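Local coordinates for protein ribonuclease VapC2 (Rickettsia felis, PDB 3ZVK) that cleaves single-stranded RNA with a magnesium cofactor, acting as the growth-inhibiting toxin of a type II toxin-antitoxin pair with VapB2, at residues Leu5-Cys10 against Leu41-Tyr46; Glu26-Asn31 against Ile128-Asp133; Thr78-Glu83 against His105-Asn110; Gly82-Glu87 against Asn98-Ala103; Leu113-Asn116 against Glu120-Arg123. The protein carries 1 engineered substitution. All blocks are in the same frame, centred on the assembly; numbering follows the deposited sequence.

Interaction 1: residues Leu5-Cys10 against Leu41-Tyr46. Engineered in segment 5-10: Gly6 (natural residue Asp).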
# COMPACT_ATOMS: atom_id res chain seq x y z
N LEU A 5 23.10 -3.88 21.09
CA LEU A 5 24.21 -3.04 21.59
C LEU A 5 23.74 -1.61 21.80
O LEU A 5 22.97 -1.07 20.98
CB LEU A 5 25.43 -3.04 20.64
CG LEU A 5 25.84 -4.36 20.03
CD1 LEU A 5 26.85 -4.14 18.90
CD2 LEU A 5 26.38 -5.30 21.11
N GLY A 6 24.19 -1.04 22.90
CA GLY A 6 23.90 0.35 23.27
C GLY A 6 24.81 1.29 22.49
O GLY A 6 25.73 0.84 21.80
N THR A 7 24.55 2.58 22.59
CA THR A 7 25.29 3.61 21.86
C THR A 7 26.77 3.63 22.23
O THR A 7 27.61 3.66 21.32
CB THR A 7 24.59 4.98 22.02
OG1 THR A 7 23.21 4.83 21.66
CG2 THR A 7 25.22 6.09 21.16
N ASN A 8 27.08 3.62 23.54
CA ASN A 8 28.44 3.64 24.08
C ASN A 8 29.28 2.48 23.57
O ASN A 8 30.42 2.72 23.19
CB ASN A 8 28.44 3.66 25.61
CG ASN A 8 27.85 4.85 26.33
OD1 ASN A 8 27.72 4.80 27.55
ND2 ASN A 8 27.59 5.97 25.68
N ILE A 9 28.72 1.25 23.51
CA ILE A 9 29.39 0.06 22.98
C ILE A 9 29.76 0.31 21.53
O ILE A 9 30.90 0.05 21.16
CB ILE A 9 28.54 -1.23 23.17
CG1 ILE A 9 28.67 -1.78 24.62
CG2 ILE A 9 28.88 -2.32 22.15
CD1 ILE A 9 30.05 -2.43 25.03
N CYS A 10 28.78 0.85 20.74
CA CYS A 10 28.92 1.11 19.31
C CYS A 10 29.98 2.16 19.00
O CYS A 10 30.83 1.90 18.14
CB CYS A 10 27.58 1.42 18.67
SG CYS A 10 26.45 0.02 18.56
N LEU A 41 21.10 3.84 16.04
CA LEU A 41 21.50 4.27 14.69
C LEU A 41 21.28 5.76 14.48
O LEU A 41 22.13 6.42 13.86
CB LEU A 41 20.86 3.42 13.60
CG LEU A 41 21.35 3.68 12.18
CD1 LEU A 41 22.90 3.49 12.03
CD2 LEU A 41 20.49 2.99 11.15
N ALA A 42 20.20 6.32 15.06
CA ALA A 42 19.91 7.75 15.02
C ALA A 42 21.07 8.50 15.67
O ALA A 42 21.58 9.46 15.10
CB ALA A 42 18.61 8.05 15.74
N GLU A 43 21.53 8.02 16.85
CA GLU A 43 22.64 8.61 17.58
C GLU A 43 23.96 8.50 16.80
O GLU A 43 24.71 9.46 16.73
CB GLU A 43 22.78 7.99 18.97
CG GLU A 43 21.62 8.26 19.92
CD GLU A 43 21.48 9.66 20.49
OE1 GLU A 43 22.52 10.33 20.70
OE2 GLU A 43 20.33 10.09 20.71
N LEU A 44 24.23 7.34 16.20
CA LEU A 44 25.44 7.10 15.41
C LEU A 44 25.47 7.96 14.13
O LEU A 44 26.50 8.53 13.79
CB LEU A 44 25.61 5.59 15.10
CG LEU A 44 25.79 4.65 16.31
CD1 LEU A 44 25.77 3.21 15.84
CD2 LEU A 44 27.07 4.97 17.15
N GLN A 45 24.32 8.10 13.46
CA GLN A 45 24.18 8.98 12.29
C GLN A 45 24.40 10.47 12.66
O GLN A 45 25.03 11.21 11.91
CB GLN A 45 22.84 8.76 11.58
CG GLN A 45 22.81 7.52 10.65
CD GLN A 45 23.78 7.58 9.48
OE1 GLN A 45 24.20 6.57 8.97
NE2 GLN A 45 24.22 8.75 9.05
N TYR A 46 23.97 10.87 13.86
CA TYR A 46 24.25 12.21 14.38
C TYR A 46 25.77 12.40 14.62
O TYR A 46 26.30 13.46 14.33
CB TYR A 46 23.44 12.49 15.67
CG TYR A 46 23.99 13.58 16.55
CD1 TYR A 46 23.98 14.92 16.15
CD2 TYR A 46 24.51 13.29 17.82
CE1 TYR A 46 24.46 15.94 16.98
CE2 TYR A 46 24.98 14.30 18.67
CZ TYR A 46 24.93 15.63 18.25
OH TYR A 46 25.38 16.63 19.08

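Interaction 2: residues Glu26-Asn31 against Ile128-Asp133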
# COMPACT_ATOMS: atom_id res chain seq x y z
N GLU A 26 32.07 -12.19 17.89
CA GLU A 26 32.25 -13.44 17.13
C GLU A 26 31.70 -14.64 17.91
O GLU A 26 31.11 -15.52 17.30
CB GLU A 26 33.73 -13.69 16.90
CG GLU A 26 34.06 -14.27 15.55
CD GLU A 26 35.13 -13.42 14.92
OE1 GLU A 26 36.32 -13.62 15.24
OE2 GLU A 26 34.78 -12.51 14.14
N LEU A 27 31.91 -14.70 19.24
CA LEU A 27 31.43 -15.79 20.06
C LEU A 27 29.90 -15.83 20.09
O LEU A 27 29.31 -16.90 19.88
CB LEU A 27 32.01 -15.73 21.48
CG LEU A 27 31.40 -16.70 22.53
CD1 LEU A 27 31.56 -18.19 22.11
CD2 LEU A 27 31.99 -16.45 23.87
N LEU A 28 29.28 -14.67 20.37
CA LEU A 28 27.85 -14.53 20.48
C LEU A 28 27.14 -14.74 19.15
O LEU A 28 26.06 -15.31 19.14
CB LEU A 28 27.46 -13.16 21.09
CG LEU A 28 27.85 -12.89 22.57
CD1 LEU A 28 27.47 -11.50 22.96
CD2 LEU A 28 27.21 -13.91 23.54
N ALA A 29 27.73 -14.27 18.03
CA ALA A 29 27.14 -14.34 16.68
C ALA A 29 26.91 -15.77 16.20
O ALA A 29 26.05 -15.98 15.35
CB ALA A 29 28.00 -13.58 15.68
N LYS A 30 27.68 -16.73 16.74
CA LYS A 30 27.60 -18.14 16.38
C LYS A 30 26.25 -18.79 16.78
O LYS A 30 25.78 -19.66 16.05
CB LYS A 30 28.79 -18.90 16.94
CG LYS A 30 30.06 -18.67 16.13
CD LYS A 30 31.31 -18.97 16.92
CE LYS A 30 32.57 -18.88 16.12
NZ LYS A 30 33.76 -18.89 17.00
N ASN A 31 25.62 -18.36 17.89
CA ASN A 31 24.36 -18.94 18.38
C ASN A 31 23.27 -17.90 18.68
O ASN A 31 22.16 -18.27 19.04
CB ASN A 31 24.64 -19.80 19.64
CG ASN A 31 25.70 -20.86 19.44
OD1 ASN A 31 25.52 -21.82 18.69
ND2 ASN A 31 26.83 -20.71 20.12
N ILE A 128 17.70 -6.93 31.19
CA ILE A 128 18.86 -7.81 31.20
C ILE A 128 20.04 -7.01 30.58
O ILE A 128 19.92 -6.46 29.47
CB ILE A 128 18.65 -9.17 30.48
CG1 ILE A 128 17.21 -9.74 30.66
CG2 ILE A 128 19.74 -10.17 30.92
CD1 ILE A 128 16.62 -10.57 29.42
N LEU A 129 21.14 -6.92 31.33
CA LEU A 129 22.34 -6.16 30.95
C LEU A 129 23.57 -7.03 30.95
O LEU A 129 23.64 -8.02 31.68
CB LEU A 129 22.56 -4.99 31.93
CG LEU A 129 22.89 -3.58 31.38
CD1 LEU A 129 21.73 -2.94 30.61
CD2 LEU A 129 23.27 -2.65 32.52
N GLU A 130 24.56 -6.62 30.14
CA GLU A 130 25.85 -7.26 30.02
C GLU A 130 26.84 -6.14 29.76
O GLU A 130 26.65 -5.35 28.84
CB GLU A 130 25.88 -8.35 28.93
CG GLU A 130 27.09 -9.25 29.03
CD GLU A 130 27.08 -10.45 28.11
OE1 GLU A 130 26.40 -11.47 28.42
OE2 GLU A 130 27.86 -10.42 27.14
N ASN A 131 27.82 -6.01 30.63
CA ASN A 131 28.84 -4.98 30.58
C ASN A 131 30.13 -5.51 29.97
O ASN A 131 30.69 -6.50 30.47
CB ASN A 131 29.11 -4.43 32.00
CG ASN A 131 29.86 -3.12 32.06
OD1 ASN A 131 31.01 -3.00 31.62
ND2 ASN A 131 29.25 -2.13 32.69
N TRP A 132 30.61 -4.85 28.89
CA TRP A 132 31.89 -5.19 28.28
C TRP A 132 32.85 -4.09 28.70
O TRP A 132 32.69 -2.95 28.30
CB TRP A 132 31.78 -5.35 26.76
CG TRP A 132 30.92 -6.47 26.26
CD1 TRP A 132 30.27 -7.42 27.00
CD2 TRP A 132 30.56 -6.73 24.89
NE1 TRP A 132 29.54 -8.25 26.19
CE2 TRP A 132 29.71 -7.86 24.88
CE3 TRP A 132 30.84 -6.08 23.67
CZ2 TRP A 132 29.15 -8.37 23.71
CZ3 TRP A 132 30.33 -6.62 22.50
CH2 TRP A 132 29.47 -7.73 22.53
N ASP A 133 33.78 -4.40 29.58
CA ASP A 133 34.72 -3.40 30.08
C ASP A 133 35.62 -2.88 28.96
O ASP A 133 36.05 -3.65 28.10
CB ASP A 133 35.54 -3.98 31.25
CG ASP A 133 34.70 -4.43 32.45
OD1 ASP A 133 33.73 -5.19 32.25
OD2 ASP A 133 35.05 -4.06 33.59

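Interaction 3: residues Thr78-Glu83 against His105-Asn110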
# COMPACT_ATOMS: atom_id res chain seq x y z
N THR A 78 6.52 0.87 22.95
CA THR A 78 5.85 2.03 23.54
C THR A 78 5.27 1.80 24.96
O THR A 78 5.43 2.69 25.81
CB THR A 78 4.86 2.63 22.54
OG1 THR A 78 3.73 1.77 22.40
CG2 THR A 78 5.49 2.90 21.19
N PHE A 79 4.60 0.64 25.21
CA PHE A 79 4.03 0.33 26.52
C PHE A 79 5.12 0.23 27.60
O PHE A 79 4.95 0.77 28.70
CB PHE A 79 3.16 -0.94 26.50
CG PHE A 79 2.76 -1.42 27.88
CD1 PHE A 79 1.74 -0.80 28.58
CD2 PHE A 79 3.45 -2.46 28.49
CE1 PHE A 79 1.40 -1.22 29.88
CE2 PHE A 79 3.11 -2.88 29.78
CZ PHE A 79 2.09 -2.26 30.46
N TYR A 80 6.24 -0.43 27.26
CA TYR A 80 7.39 -0.62 28.15
C TYR A 80 8.07 0.68 28.46
O TYR A 80 8.40 0.91 29.63
CB TYR A 80 8.36 -1.66 27.58
CG TYR A 80 7.70 -3.00 27.36
CD1 TYR A 80 7.45 -3.85 28.43
CD2 TYR A 80 7.24 -3.38 26.11
CE1 TYR A 80 6.81 -5.08 28.25
CE2 TYR A 80 6.59 -4.60 25.91
CZ TYR A 80 6.38 -5.44 26.99
OH TYR A 80 5.77 -6.65 26.81
N TYR A 81 8.21 1.57 27.46
CA TYR A 81 8.76 2.93 27.62
C TYR A 81 7.95 3.74 28.65
O TYR A 81 8.54 4.37 29.53
CB TYR A 81 8.78 3.68 26.26
CG TYR A 81 9.16 5.14 26.38
CD1 TYR A 81 10.49 5.53 26.37
CD2 TYR A 81 8.19 6.12 26.51
CE1 TYR A 81 10.84 6.88 26.46
CE2 TYR A 81 8.53 7.47 26.63
CZ TYR A 81 9.86 7.84 26.58
OH TYR A 81 10.21 9.16 26.69
N GLY A 82 6.62 3.75 28.49
CA GLY A 82 5.70 4.48 29.36
C GLY A 82 5.80 4.04 30.80
O GLY A 82 5.86 4.89 31.69
N GLU A 83 5.86 2.71 31.02
CA GLU A 83 5.97 2.11 32.35
C GLU A 83 7.33 2.38 33.00
O GLU A 83 7.38 2.73 34.18
CB GLU A 83 5.68 0.59 32.28
CG GLU A 83 4.23 0.26 32.00
CD GLU A 83 3.27 0.50 33.16
OE1 GLU A 83 3.23 -0.34 34.08
OE2 GLU A 83 2.55 1.53 33.13
N HIS A 105 13.26 -0.71 24.28
CA HIS A 105 13.39 -1.52 23.07
C HIS A 105 13.97 -2.89 23.40
O HIS A 105 13.40 -3.88 22.96
CB HIS A 105 14.21 -0.78 21.99
CG HIS A 105 13.96 -1.29 20.60
ND1 HIS A 105 14.52 -0.68 19.51
CD2 HIS A 105 13.22 -2.34 20.18
CE1 HIS A 105 14.10 -1.36 18.45
NE2 HIS A 105 13.31 -2.35 18.81
N ALA A 106 15.06 -2.96 24.21
CA ALA A 106 15.64 -4.23 24.65
C ALA A 106 14.61 -5.01 25.49
O ALA A 106 14.44 -6.20 25.27
CB ALA A 106 16.93 -4.00 25.44
N ILE A 107 13.89 -4.32 26.40
CA ILE A 107 12.86 -4.93 27.23
C ILE A 107 11.77 -5.54 26.35
O ILE A 107 11.42 -6.71 26.52
CB ILE A 107 12.31 -3.96 28.33
CG1 ILE A 107 13.36 -3.61 29.38
CG2 ILE A 107 11.08 -4.55 29.04
CD1 ILE A 107 13.11 -2.31 30.19
N ALA A 108 11.26 -4.76 25.38
CA ALA A 108 10.21 -5.18 24.45
C ALA A 108 10.61 -6.35 23.55
O ALA A 108 9.74 -7.15 23.17
CB ALA A 108 9.76 -4.02 23.61
N GLU A 109 11.91 -6.47 23.20
CA GLU A 109 12.43 -7.56 22.37
C GLU A 109 12.91 -8.76 23.22
O GLU A 109 13.29 -9.80 22.67
CB GLU A 109 13.59 -7.05 21.47
CG GLU A 109 13.23 -5.99 20.43
CD GLU A 109 12.23 -6.32 19.33
OE1 GLU A 109 11.90 -7.51 19.15
OE2 GLU A 109 11.80 -5.38 18.63
N ASN A 110 12.90 -8.61 24.55
CA ASN A 110 13.39 -9.59 25.53
C ASN A 110 14.87 -9.90 25.25
O ASN A 110 15.29 -11.04 25.22
CB ASN A 110 12.52 -10.84 25.62
CG ASN A 110 12.46 -11.34 27.02
OD1 ASN A 110 13.43 -11.91 27.55
ND2 ASN A 110 11.36 -11.03 27.70

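Interaction 4: residues Gly82-Glu87 against Asn98-Ala103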
# COMPACT_ATOMS: atom_id res chain seq x y z
N GLY A 82 6.62 3.75 28.49
CA GLY A 82 5.70 4.48 29.36
C GLY A 82 5.80 4.04 30.80
O GLY A 82 5.86 4.89 31.69
N GLU A 83 5.86 2.71 31.02
CA GLU A 83 5.97 2.11 32.35
C GLU A 83 7.33 2.38 33.00
O GLU A 83 7.38 2.73 34.18
CB GLU A 83 5.68 0.59 32.28
CG GLU A 83 4.23 0.26 32.00
CD GLU A 83 3.27 0.50 33.16
OE1 GLU A 83 3.23 -0.34 34.08
OE2 GLU A 83 2.55 1.53 33.13
N LEU A 84 8.42 2.22 32.24
CA LEU A 84 9.79 2.44 32.68
C LEU A 84 10.06 3.92 33.05
O LEU A 84 10.59 4.19 34.13
CB LEU A 84 10.79 1.93 31.61
CG LEU A 84 12.29 2.10 31.88
CD1 LEU A 84 12.71 1.41 33.17
CD2 LEU A 84 13.12 1.58 30.72
N ARG A 85 9.66 4.86 32.18
CA ARG A 85 9.84 6.29 32.41
C ARG A 85 9.14 6.74 33.68
O ARG A 85 9.73 7.46 34.49
CB ARG A 85 9.39 7.12 31.19
CG ARG A 85 9.84 8.56 31.32
CD ARG A 85 9.68 9.35 30.05
NE ARG A 85 9.63 10.77 30.36
CZ ARG A 85 9.35 11.72 29.48
NH1 ARG A 85 9.09 11.42 28.22
NH2 ARG A 85 9.29 12.98 29.87
N THR A 86 7.88 6.30 33.87
CA THR A 86 7.06 6.62 35.05
C THR A 86 7.72 6.08 36.32
O THR A 86 7.82 6.82 37.30
CB THR A 86 5.63 6.10 34.85
OG1 THR A 86 5.08 6.75 33.71
CG2 THR A 86 4.73 6.34 36.06
N GLU A 87 8.16 4.81 36.30
CA GLU A 87 8.81 4.16 37.44
C GLU A 87 10.12 4.86 37.83
O GLU A 87 10.32 5.15 39.00
CB GLU A 87 9.05 2.67 37.17
CG GLU A 87 9.43 1.90 38.43
CD GLU A 87 9.71 0.41 38.29
OE1 GLU A 87 9.57 -0.14 37.17
OE2 GLU A 87 10.10 -0.20 39.32
N ASN A 98 17.17 9.16 24.78
CA ASN A 98 17.23 8.04 23.91
C ASN A 98 17.61 6.78 24.65
O ASN A 98 17.08 5.73 24.30
CB ASN A 98 18.05 8.42 22.69
CG ASN A 98 17.29 9.49 21.93
OD1 ASN A 98 16.19 9.83 22.33
ND2 ASN A 98 17.81 10.04 20.85
N ASP A 99 18.41 6.88 25.72
CA ASP A 99 18.76 5.71 26.54
C ASP A 99 17.53 5.03 27.16
O ASP A 99 17.45 3.80 27.17
CB ASP A 99 19.90 5.98 27.52
CG ASP A 99 21.26 6.08 26.84
OD1 ASP A 99 21.34 5.78 25.63
OD2 ASP A 99 22.25 6.43 27.52
N LEU A 100 16.51 5.83 27.53
CA LEU A 100 15.21 5.33 27.99
C LEU A 100 14.49 4.56 26.82
O LEU A 100 13.97 3.47 27.03
CB LEU A 100 14.36 6.52 28.46
CG LEU A 100 13.46 6.37 29.69
CD1 LEU A 100 13.97 5.34 30.65
CD2 LEU A 100 13.35 7.67 30.44
N LEU A 101 14.54 5.10 25.58
CA LEU A 101 13.95 4.48 24.39
C LEU A 101 14.69 3.19 24.05
O LEU A 101 14.06 2.17 23.76
CB LEU A 101 13.96 5.45 23.18
CG LEU A 101 12.93 6.61 23.20
CD1 LEU A 101 13.28 7.67 22.21
CD2 LEU A 101 11.55 6.12 22.84
N ILE A 102 16.04 3.25 24.09
CA ILE A 102 16.96 2.15 23.83
C ILE A 102 16.69 0.99 24.79
O ILE A 102 16.58 -0.14 24.32
CB ILE A 102 18.44 2.65 23.84
CG1 ILE A 102 18.72 3.48 22.57
CG2 ILE A 102 19.45 1.48 23.92
CD1 ILE A 102 19.70 4.67 22.76
N ALA A 103 16.56 1.28 26.11
CA ALA A 103 16.30 0.31 27.19
C ALA A 103 14.93 -0.34 27.02
O ALA A 103 14.83 -1.56 27.11
CB ALA A 103 16.41 0.99 28.56

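Interaction 5: residues Leu113-Asn116 against Glu120-Arg123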
# COMPACT_ATOMS: atom_id res chain seq x y z
N LEU A 113 20.85 -6.14 26.86
CA LEU A 113 21.38 -4.85 26.44
C LEU A 113 22.84 -4.78 26.84
O LEU A 113 23.18 -4.97 28.00
CB LEU A 113 20.57 -3.68 27.01
CG LEU A 113 20.97 -2.26 26.57
CD1 LEU A 113 20.87 -2.06 25.06
CD2 LEU A 113 20.08 -1.28 27.24
N VAL A 114 23.70 -4.51 25.85
CA VAL A 114 25.13 -4.47 26.02
C VAL A 114 25.62 -3.06 26.29
O VAL A 114 25.37 -2.15 25.50
CB VAL A 114 25.89 -5.16 24.88
CG1 VAL A 114 27.38 -5.27 25.20
CG2 VAL A 114 25.30 -6.53 24.55
N THR A 115 26.34 -2.91 27.41
CA THR A 115 26.84 -1.65 27.91
C THR A 115 28.36 -1.62 28.10
O THR A 115 29.00 -2.66 28.07
CB THR A 115 26.00 -1.19 29.11
OG1 THR A 115 26.30 0.20 29.34
CG2 THR A 115 26.22 -2.03 30.36
N ASN A 116 28.91 -0.39 28.27
CA ASN A 116 30.31 0.07 28.43
C ASN A 116 30.63 0.50 29.89
O ASN A 116 31.80 0.62 30.25
CB ASN A 116 30.46 1.37 27.57
CG ASN A 116 31.53 1.34 26.51
OD1 ASN A 116 31.75 0.34 25.85
ND2 ASN A 116 32.16 2.45 26.26
N GLU A 120 25.42 4.51 31.99
CA GLU A 120 24.52 4.44 30.82
C GLU A 120 23.09 3.94 31.14
O GLU A 120 22.13 4.66 30.85
CB GLU A 120 25.17 3.64 29.67
CG GLU A 120 24.58 3.93 28.29
CD GLU A 120 25.11 3.08 27.14
OE1 GLU A 120 25.81 2.08 27.40
OE2 GLU A 120 24.79 3.40 25.97
N PHE A 121 22.97 2.74 31.77
CA PHE A 121 21.69 2.14 32.18
C PHE A 121 21.86 1.73 33.62
O PHE A 121 22.55 0.75 33.92
CB PHE A 121 21.29 0.96 31.28
CG PHE A 121 21.31 1.30 29.82
CD1 PHE A 121 20.26 2.00 29.25
CD2 PHE A 121 22.39 0.95 29.02
CE1 PHE A 121 20.27 2.33 27.89
CE2 PHE A 121 22.40 1.27 27.66
CZ PHE A 121 21.35 1.97 27.10
N LYS A 122 21.29 2.53 34.52
CA LYS A 122 21.49 2.36 35.95
C LYS A 122 20.71 1.27 36.66
O LYS A 122 21.07 0.09 36.61
CB LYS A 122 21.37 3.70 36.65
CG LYS A 122 22.67 4.48 36.66
N ARG A 123 19.68 1.70 37.41
CA ARG A 123 18.79 0.87 38.20
C ARG A 123 17.48 0.87 37.42
O ARG A 123 16.54 1.60 37.74
CB ARG A 123 18.65 1.46 39.63
CG ARG A 123 17.76 0.69 40.60
CD ARG A 123 16.96 1.67 41.45
NE ARG A 123 16.98 1.33 42.88
CZ ARG A 123 16.53 2.12 43.85
NH1 ARG A 123 16.03 3.32 43.56
NH2 ARG A 123 16.60 1.73 45.11
O HOH W 1 26.39 0.59 25.30

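Interaction 1: residues Leu5-Cys10 against Leu41-Tyr46
Two residues of helix 7-16, Thr7 and Cys10, meet Glu43 and Leu44 of helix 38-50. All four are buried. Leu44 reaches over with both methyls, which close on the same atom: Leu44 CD1 is 3.8 Å from Cys10 CB, and Leu44 CD2 is 3.9 Å from that Cys10 CB. One turn earlier, Thr7 CG2 touches the Glu43 stem, 3.8 Å from Glu43 CB, and the two side chains cross at about a right angle. Thr7 directs this methyl away from its own backbone N (chi1 -53°), which sets OG1 beside that N. The Glu43 chain bends at chi2 (-73°) just beyond the touching CB. Its carboxylate therefore leaves the apolar contact and finds partners further out. OE2 bonds to Asn98 ND2 of the same chain. OE1 forms a salt bridge with Arg85 of the second subunit and a hydrogen bond with Tyr76 of the antitoxin chain. Around the pair, Cys10 packs on Ile36 of strand 33-37 and Leu44 on Leu61 of helix 54-65. The engineered Gly6, Asp in the natural protein, occupies the N-cap position of helix 7-16, at the predicted magnesium site of this PIN domain. The contact thus divides in two. Methyl and methylene groups hold the helices together, while the carboxylate of Glu43 is spent on partners in three chains and its position is probably set by them.

Interaction 2: residues Glu26-Asn31 against Ile128-Asp133
Strand 128-131, at one edge of the parallel PIN-domain sheet within this chain, meets helix 19-29 here, together with the short tail after the strand. Leu28 is the helix residue that makes the contact, and Trp132 and Glu130 receive it. Leu28 CD1 arrives at the edge of the indole, close to its plane, 3.6 Å from Trp132 CZ2. The two side chains come from opposite directions. Leu28 CD1 also lies 4.3 Å from Glu130 OE2, a marginal contact. The indole is fixed from its own segment. Trp132 NE1 donates to Glu130 OE2 over 2.9 Å, with an almost straight N-H...O angle of 177°. The oxygen lies only 3° out of the ring plane and accepts through its anti lone pair. Glu130 and Trp132 are two residues apart in an extended segment, so both side chains point toward the helix, which makes this bond possible. Trp132 further packs on Val114, Asn24 and Leu25, and Leu28 on Tyr3. The in-plane bond, with the packing around the ring, should hold the indole's rotation, and it gives the N-H a carboxylate partner. The benzo edge is left to meet a methyl group. Polar and apolar demands of one ring are thereby met at different parts of its rim.

Interaction 3: residues Thr78-Glu83 against His105-Asn110
This is a small apolar contact near the surface, between helix 75-90 and the last turns of helix 97-109. Tyr80 supplies one side of it, and Ile107 and Ala108 the other. The ring of Tyr80 lies obliquely to both partners. Its CD1 is 3.7 Å from Ile107 CG2, and its CD2 is 3.6 Å from Ala108 CB, so each flank of the ring near CG has one methyl. With chi1 at -67°, Ile107 CG1 lies beside the backbone N and CG2 anti to it. CG2 meets the ring, while CD1 on the other branch packs on Leu84 and continues the seam between the two helices. Phe79 CD2 sits 4.2 Å above the centre of one Tyr80 face. On the opposite face the backbone N of Ala108 lies off toward the rim. Helix 97-109 stops just after the contact. Asn110 takes positive phi, and bonds back into the last turn make a Schellman motif. Ala108 also packs on Cys77. The pair belongs to the helical connection between strands 69-71 and 112-115, part of the alpha/beta arrangement of a PIN domain.

Interaction 4: residues Gly82-Glu87 against Asn98-Ala103
Leu100 of helix 97-109 fits between Leu84 and Arg85 of helix 75-90, with one methyl for each. Leu100 CD1 lies 3.9 Å from Leu84 CG and equally close to Leu84 CD2. The other methyl, Leu100 CD2, rests against the aliphatic part of the arginine, 3.7 Å from Arg85 CG, and these two side chains cross at about a right angle. One turn along, Ala103 CB is 4.0 Å from Leu84 CD2. Leu84 gets there because its CG stands opposite the backbone N (chi1 179°). This is the close-packed part, and all four residues are buried. The solvent side of helix 75-90 is looser: Glu83 and Glu87 are exposed and take no part. Thr86 is instead buried against Tyr46 of the second subunit. Its OG1 gives a 2.9 Å hydrogen bond to Gly82 O, an acceptor it shares with Thr86 N. The extended Arg85 carries its guanidinium past Leu100. There NH1 bonds to Tyr81 OH, NE pairs with Glu89, and the group makes a cation-pi contact with Tyr46 of the second subunit. The short helix segments approach to 10.0 Å between axes, at 131° between their directions. On its other flank helix 97-109 meets the rest of the domain, with Ile102 packed on Ile39 and Val40 of helix 38-50 and Asp99 on the loop residues Glu120 and Phe121.

Interaction 5: residues Leu113-Asn116 against Glu120-Arg123
Glu120 OE1 accepts two hydrogen bonds where the loop after strand 112-115 folds back on that strand in the PIN domain. Thr115 OG1 donates to it over 2.7 Å. It meets Glu120 OE1 on the anti side, 17° out of the carboxylate plane. A water donates the second bond, 2.6 Å to Glu120 OE1, and also donates to Val114 O at 2.9 Å, so the loop is tied to the strand backbone as well. The Thr115 hydroxyl is placed for this by its chi1 of -165°, which puts OG1 beside the carbonyl carbon and CG2 in the crowded position between N and C. Asn117 O is a second acceptor near the same hydroxyl, so its one proton is probably shared or alternates. Glu120 OE2 has a weak bond from Asn8 N. The side chain of Glu120 is about 4 Å from the engineered Gly6 at the predicted magnesium site, so the tie lies beside that site. The apolar half of the contact is formed by Leu113 and Phe121. Thr115 OG1 lies at the edge of the Phe121 ring. Leu113 CD2 takes the face in a CH-pi contact, 3.4 Å from the Phe121 ring centroid and 9° off its normal.

Interactions 1, 4 and 5 are buried, interaction 2 is partly buried and interaction 3 lies near the surface. Interactions 3 and 4 join the same two helices, 75-90 and 97-109. Interactions 2 and 5 lie on neighbouring strands of one sheet. Interactions 1, 3 and 4 are apolar between their segments, but 1 and 4 send the polar ends of Glu43 and Arg85 to other partners. Interaction 2 sets a methyl against an indole edge, with its hydrogen bond inside one segment. Interaction 5 alone has a direct hydrogen bond between its segments, beside the predicted metal site that interaction 1 includes. Interactions 1, 3 and 4 touch the second subunit; interaction 5 touches no other protein chain.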